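Local structure of Blr3880 protein (Bradyrhizobium japonicum, 2OOD) at residues 237-242 with 274-279; 252-257 with 279-284. The protein probably catalyses the zinc-dependent hydrolytic deamination of guanine to xanthine and ammonia, the first step of guanine breakdown. One frame throughout, in Å; residues are numbered along the deposited sequence.

Interaction 1: 237-242 with 274-279; sequences ENPAEC and GVYLSN. With GUN (guanine), chain C.
The ring of Tyr276 lies against the bend that runs from Glu237 into Pro239. Its CE2 is 3.5 Å from Pro239 CD, where ring and pyrrolidine meet obliquely. The backbone carbonyl of Glu237 comes in at the ring's edge, near its plane, with O 3.6 Å from Tyr276 CE2. The branch point of Val275 packs on the same carbonyl, CB lying 3.9 Å from Glu237 O. Nearer the backbone, Cys242 SG packs 3.9 Å from Tyr276 CB, with the ring centroid 5.5 Å from the sulfur, an oblique sulfur-aromatic contact. No hydrogen bond joins the two segments; the tyrosine hydroxyl is anchored by a bond to Ser304 O.

While its carbonyl faces Tyr276, the side chain of Glu237 leaves in the other direction. CG stands anti to the backbone N (chi1 165°) and the chain runs on extended, which carries the carboxylate into the guanine pocket, where OE1 is 2.9 Å from guanine N1. The bend behind it is held by Glu241, whose OE2 accepts from two amides, Glu237 N at 2.9 Å and, nearly along its C-O axis, Asn238 N at 3.0 Å. With Asn238 at the N-cap, the latter bond is as in one half of a capping box.

Both segments follow adjacent parallel strands of the amidohydrolase barrel, 230-234 and 269-272, with pocket residues His234 at the end of the first and His273 just beyond the second. Helix 95-107 covers Glu237 and Glu241 through Leu95, and helix 296-301 touches Glu237 and Val275. Ser356 and Ile357 of the second subunit pack on Pro239 and Tyr276. Segment 237-242 leads into helix 239-248, and the loop at 274-279 runs into helix 279-288.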
# COMPACT_ATOMS: atom_id res chain seq x y z
N GLU A 237 -18.27 7.37 7.13
CA GLU A 237 -17.17 6.48 6.79
C GLU A 237 -17.56 5.05 6.42
O GLU A 237 -16.91 4.44 5.56
CB GLU A 237 -16.16 6.44 7.94
CG GLU A 237 -15.16 5.28 7.87
CD GLU A 237 -14.22 5.23 9.07
OE1 GLU A 237 -14.66 5.59 10.19
OE2 GLU A 237 -13.06 4.82 8.90
N ASN A 238 -18.60 4.52 7.04
CA ASN A 238 -19.02 3.14 6.79
C ASN A 238 -20.54 3.07 6.56
O ASN A 238 -21.29 3.86 7.13
CB ASN A 238 -18.63 2.29 8.01
CG ASN A 238 -18.98 0.82 7.85
OD1 ASN A 238 -18.21 0.03 7.28
ND2 ASN A 238 -20.16 0.44 8.35
N PRO A 239 -21.01 2.13 5.71
CA PRO A 239 -22.45 2.04 5.48
C PRO A 239 -23.22 1.72 6.76
O PRO A 239 -24.18 2.43 7.10
CB PRO A 239 -22.57 0.95 4.41
CG PRO A 239 -21.35 0.12 4.62
CD PRO A 239 -20.28 1.16 4.88
N ALA A 240 -22.81 0.68 7.47
CA ALA A 240 -23.48 0.31 8.71
C ALA A 240 -23.47 1.51 9.68
O ALA A 240 -24.45 1.76 10.39
CB ALA A 240 -22.80 -0.89 9.35
N GLU A 241 -22.36 2.24 9.71
CA GLU A 241 -22.22 3.40 10.58
C GLU A 241 -23.22 4.48 10.16
O GLU A 241 -23.84 5.12 11.00
CB GLU A 241 -20.79 3.96 10.49
CG GLU A 241 -20.52 5.18 11.38
CD GLU A 241 -19.64 6.23 10.70
OE1 GLU A 241 -19.30 7.24 11.37
OE2 GLU A 241 -19.29 6.06 9.51
N CYS A 242 -23.37 4.68 8.86
CA CYS A 242 -24.30 5.68 8.35
C CYS A 242 -25.74 5.37 8.71
O CYS A 242 -26.51 6.27 9.07
CB CYS A 242 -24.17 5.81 6.83
SG CYS A 242 -22.72 6.74 6.32
N GLY A 274 -14.66 11.03 3.69
CA GLY A 274 -15.87 11.43 2.98
C GLY A 274 -16.70 10.21 2.66
O GLY A 274 -17.85 10.13 3.00
N VAL A 275 -16.07 9.24 2.01
CA VAL A 275 -16.65 7.97 1.58
C VAL A 275 -18.14 7.86 1.22
O VAL A 275 -18.47 7.47 0.11
CB VAL A 275 -16.29 6.84 2.55
CG1 VAL A 275 -16.38 5.51 1.83
CG2 VAL A 275 -14.89 7.04 3.08
N TYR A 276 -19.04 8.19 2.14
CA TYR A 276 -20.46 8.08 1.84
C TYR A 276 -21.26 9.38 1.83
O TYR A 276 -22.47 9.37 2.07
CB TYR A 276 -21.10 7.05 2.76
CG TYR A 276 -20.65 5.65 2.43
CD1 TYR A 276 -21.09 5.01 1.28
CD2 TYR A 276 -19.71 5.00 3.21
CE1 TYR A 276 -20.60 3.76 0.91
CE2 TYR A 276 -19.21 3.75 2.85
CZ TYR A 276 -19.66 3.13 1.69
OH TYR A 276 -19.14 1.91 1.30
N LEU A 277 -20.60 10.49 1.54
CA LEU A 277 -21.25 11.79 1.49
C LEU A 277 -21.91 11.97 0.13
O LEU A 277 -21.38 11.54 -0.89
CB LEU A 277 -20.22 12.91 1.67
CG LEU A 277 -19.45 13.12 2.97
CD1 LEU A 277 -18.27 14.02 2.70
CD2 LEU A 277 -20.35 13.73 4.03
N SER A 278 -23.07 12.63 0.12
CA SER A 278 -23.81 12.90 -1.12
C SER A 278 -23.25 14.17 -1.76
O SER A 278 -22.53 14.92 -1.11
CB SER A 278 -25.28 13.12 -0.80
OG SER A 278 -25.45 14.23 0.07
N ASN A 279 -23.59 14.41 -3.02
CA ASN A 279 -23.11 15.61 -3.70
C ASN A 279 -23.67 16.82 -2.98
O ASN A 279 -23.03 17.88 -2.94
CB ASN A 279 -23.56 15.63 -5.15
CG ASN A 279 -22.98 14.49 -5.94
OD1 ASN A 279 -23.06 14.44 -7.16
ND2 ASN A 279 -22.38 13.54 -5.23
N9 GUN C . -14.96 7.23 14.57
C8 GUN C . -15.84 6.27 14.94
N7 GUN C . -15.55 5.14 14.36
C5 GUN C . -14.45 5.29 13.59
C6 GUN C . -13.68 4.42 12.75
O6 GUN C . -13.98 3.23 12.60
N1 GUN C . -12.58 4.96 12.10
C2 GUN C . -12.23 6.30 12.26
N2 GUN C . -11.12 6.81 11.61
N3 GUN C . -12.94 7.10 13.03
C4 GUN C . -14.04 6.65 13.71

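Interaction 2: 252-257 with 279-284; sequences CQDYLG and NNEFRR
The N-terminus of helix 255-260 is capped by its own Asp254 and bonded by Glu281 of helix 279-288, and Arg284 of that second helix ties itself to the cap. Asp254 is the N-cap residue: its OD1 takes a weak bond from Gly257 N, with CG turned between the backbone N and the carbonyl carbon (chi1 45°). Glu281 reaches across from its own helix with an extended chain, and its OE2 accepts from Leu256 N at 3.0 Å in a nearly straight bond (171°). Its other oxygen, OE1, accepts from Ser278 N, so one carboxylate serves the starts of two helices.

Arg284 meets Asp254 end-on. NH2 binds OD1 of Asp254 at 2.8 Å and NH1 binds OD2 of Asp254 at 3.1 Å, the guanidinium and carboxylate planes nearly parallel (14° apart); both oxygens are met on the syn side but from out of the carboxylate plane. The side chain bends at chi2 and chi3 to come round to this position. Leu256 runs alongside it, pointing the opposite way, and lays CD2 over one guanidinium face, 3.8 Å from Arg284 NH2. The same methyl is 3.4 Å from Glu281 O, so it touches both the guanidinium and the helix backbone.

The two acids come close, Asp254 OD1 lying 4.0 Å from Glu281 OE2. Arg284, which also forms a salt bridge with Glu260, and the amides of the helix end probably ease this repulsion. A methionine in place of Arg284 would probably leave Asp254 and Glu260 without their shared positive mate and bring the Asp254-Glu281 repulsion to bear on the helix start.

An aspartate N-cap, reinforced by a salt bridge, here joins two helices on the outer layer of a TIM-barrel amidohydrolase.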
# COMPACT_ATOMS: atom_id res chain seq x y z
N CYS A 252 -32.78 13.81 11.80
CA CYS A 252 -31.84 14.39 10.83
C CYS A 252 -31.85 13.63 9.49
O CYS A 252 -31.95 12.40 9.46
CB CYS A 252 -30.42 14.45 11.42
SG CYS A 252 -30.17 15.75 12.72
N GLN A 253 -31.73 14.38 8.40
CA GLN A 253 -31.77 13.81 7.04
C GLN A 253 -30.50 13.10 6.57
O GLN A 253 -30.58 12.00 6.01
CB GLN A 253 -32.14 14.93 6.05
CG GLN A 253 -33.13 15.92 6.66
CD GLN A 253 -34.27 15.19 7.35
OE1 GLN A 253 -35.06 14.49 6.69
NE2 GLN A 253 -34.37 15.33 8.68
N ASP A 254 -29.34 13.72 6.79
CA ASP A 254 -28.07 13.12 6.39
C ASP A 254 -27.02 13.25 7.49
O ASP A 254 -27.18 14.04 8.43
CB ASP A 254 -27.57 13.73 5.07
CG ASP A 254 -27.68 15.25 5.05
OD1 ASP A 254 -27.49 15.88 6.11
OD2 ASP A 254 -27.95 15.81 3.96
N TYR A 255 -25.95 12.48 7.38
CA TYR A 255 -24.90 12.52 8.39
C TYR A 255 -24.41 13.94 8.67
O TYR A 255 -24.27 14.34 9.84
CB TYR A 255 -23.74 11.62 7.95
CG TYR A 255 -22.94 11.03 9.10
CD1 TYR A 255 -22.54 9.70 9.07
CD2 TYR A 255 -22.56 11.80 10.19
CE1 TYR A 255 -21.78 9.15 10.10
CE2 TYR A 255 -21.79 11.27 11.22
CZ TYR A 255 -21.40 9.94 11.17
OH TYR A 255 -20.60 9.41 12.18
N LEU A 256 -24.16 14.72 7.62
CA LEU A 256 -23.70 16.09 7.80
C LEU A 256 -24.78 16.91 8.52
O LEU A 256 -24.48 17.85 9.25
CB LEU A 256 -23.39 16.73 6.45
CG LEU A 256 -22.90 18.18 6.43
CD1 LEU A 256 -21.60 18.30 7.18
CD2 LEU A 256 -22.70 18.63 5.00
N GLY A 257 -26.04 16.54 8.31
CA GLY A 257 -27.15 17.25 8.92
C GLY A 257 -27.12 17.20 10.44
O GLY A 257 -27.55 18.15 11.10
N ASN A 279 -23.59 14.41 -3.02
CA ASN A 279 -23.11 15.61 -3.70
C ASN A 279 -23.67 16.82 -2.98
O ASN A 279 -23.03 17.88 -2.94
CB ASN A 279 -23.56 15.63 -5.15
CG ASN A 279 -22.98 14.49 -5.94
OD1 ASN A 279 -23.06 14.44 -7.16
ND2 ASN A 279 -22.38 13.54 -5.23
N ASN A 280 -24.86 16.67 -2.42
CA ASN A 280 -25.50 17.74 -1.69
C ASN A 280 -24.66 18.06 -0.46
O ASN A 280 -24.39 19.23 -0.16
CB ASN A 280 -26.92 17.32 -1.28
CG ASN A 280 -27.63 18.39 -0.47
OD1 ASN A 280 -27.65 19.56 -0.86
ND2 ASN A 280 -28.21 18.00 0.65
N GLU A 281 -24.25 17.02 0.26
CA GLU A 281 -23.43 17.21 1.45
C GLU A 281 -22.11 17.88 1.08
O GLU A 281 -21.63 18.75 1.81
CB GLU A 281 -23.20 15.87 2.16
CG GLU A 281 -24.43 15.38 2.92
CD GLU A 281 -24.24 14.00 3.52
OE1 GLU A 281 -24.00 13.04 2.76
OE2 GLU A 281 -24.35 13.86 4.77
N PHE A 282 -21.52 17.50 -0.05
CA PHE A 282 -20.27 18.11 -0.47
C PHE A 282 -20.53 19.59 -0.74
O PHE A 282 -19.78 20.45 -0.26
CB PHE A 282 -19.72 17.45 -1.73
CG PHE A 282 -18.84 16.25 -1.46
CD1 PHE A 282 -17.72 16.36 -0.66
CD2 PHE A 282 -19.11 15.02 -2.04
CE1 PHE A 282 -16.87 15.27 -0.44
CE2 PHE A 282 -18.27 13.92 -1.83
CZ PHE A 282 -17.15 14.05 -1.03
N ARG A 283 -21.57 19.89 -1.51
CA ARG A 283 -21.88 21.28 -1.83
C ARG A 283 -22.11 22.12 -0.58
O ARG A 283 -21.69 23.27 -0.52
CB ARG A 283 -23.11 21.39 -2.74
CG ARG A 283 -22.85 21.03 -4.21
CD ARG A 283 -24.00 21.48 -5.11
NE ARG A 283 -25.30 20.97 -4.65
CZ ARG A 283 -25.80 19.77 -4.96
NH1 ARG A 283 -25.12 18.94 -5.76
NH2 ARG A 283 -26.96 19.38 -4.45
N ARG A 284 -22.77 21.56 0.43
CA ARG A 284 -23.04 22.30 1.66
C ARG A 284 -21.74 22.64 2.38
O ARG A 284 -21.57 23.77 2.85
CB ARG A 284 -23.95 21.49 2.59
CG ARG A 284 -25.29 21.12 1.97
CD ARG A 284 -26.40 21.28 2.97
NE ARG A 284 -26.30 20.35 4.08
CZ ARG A 284 -26.56 19.05 3.99
NH1 ARG A 284 -26.92 18.53 2.82
NH2 ARG A 284 -26.48 18.27 5.06

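The two contacts lie in the same sector of the barrel, with centres about 10 Å apart, and their ranges overlap at Asn279. Interaction 1 is the more buried: it reaches the guanine pocket and joins the segments by apolar and carbonyl-to-ring packing. Interaction 2 is partly exposed and holds its helices by charge and capping bonds. Helix 279-288 belongs to interaction 2, and the loop leading into it to interaction 1. Direct ties connect them: Glu241 OE1 and Tyr255 OH, 2.7 Å apart, are probably hydrogen-bonded, and Leu277 packs on Phe282. Through Tyr255, the capped helix start thus adjoins the residue that braces the bend beside the pocket.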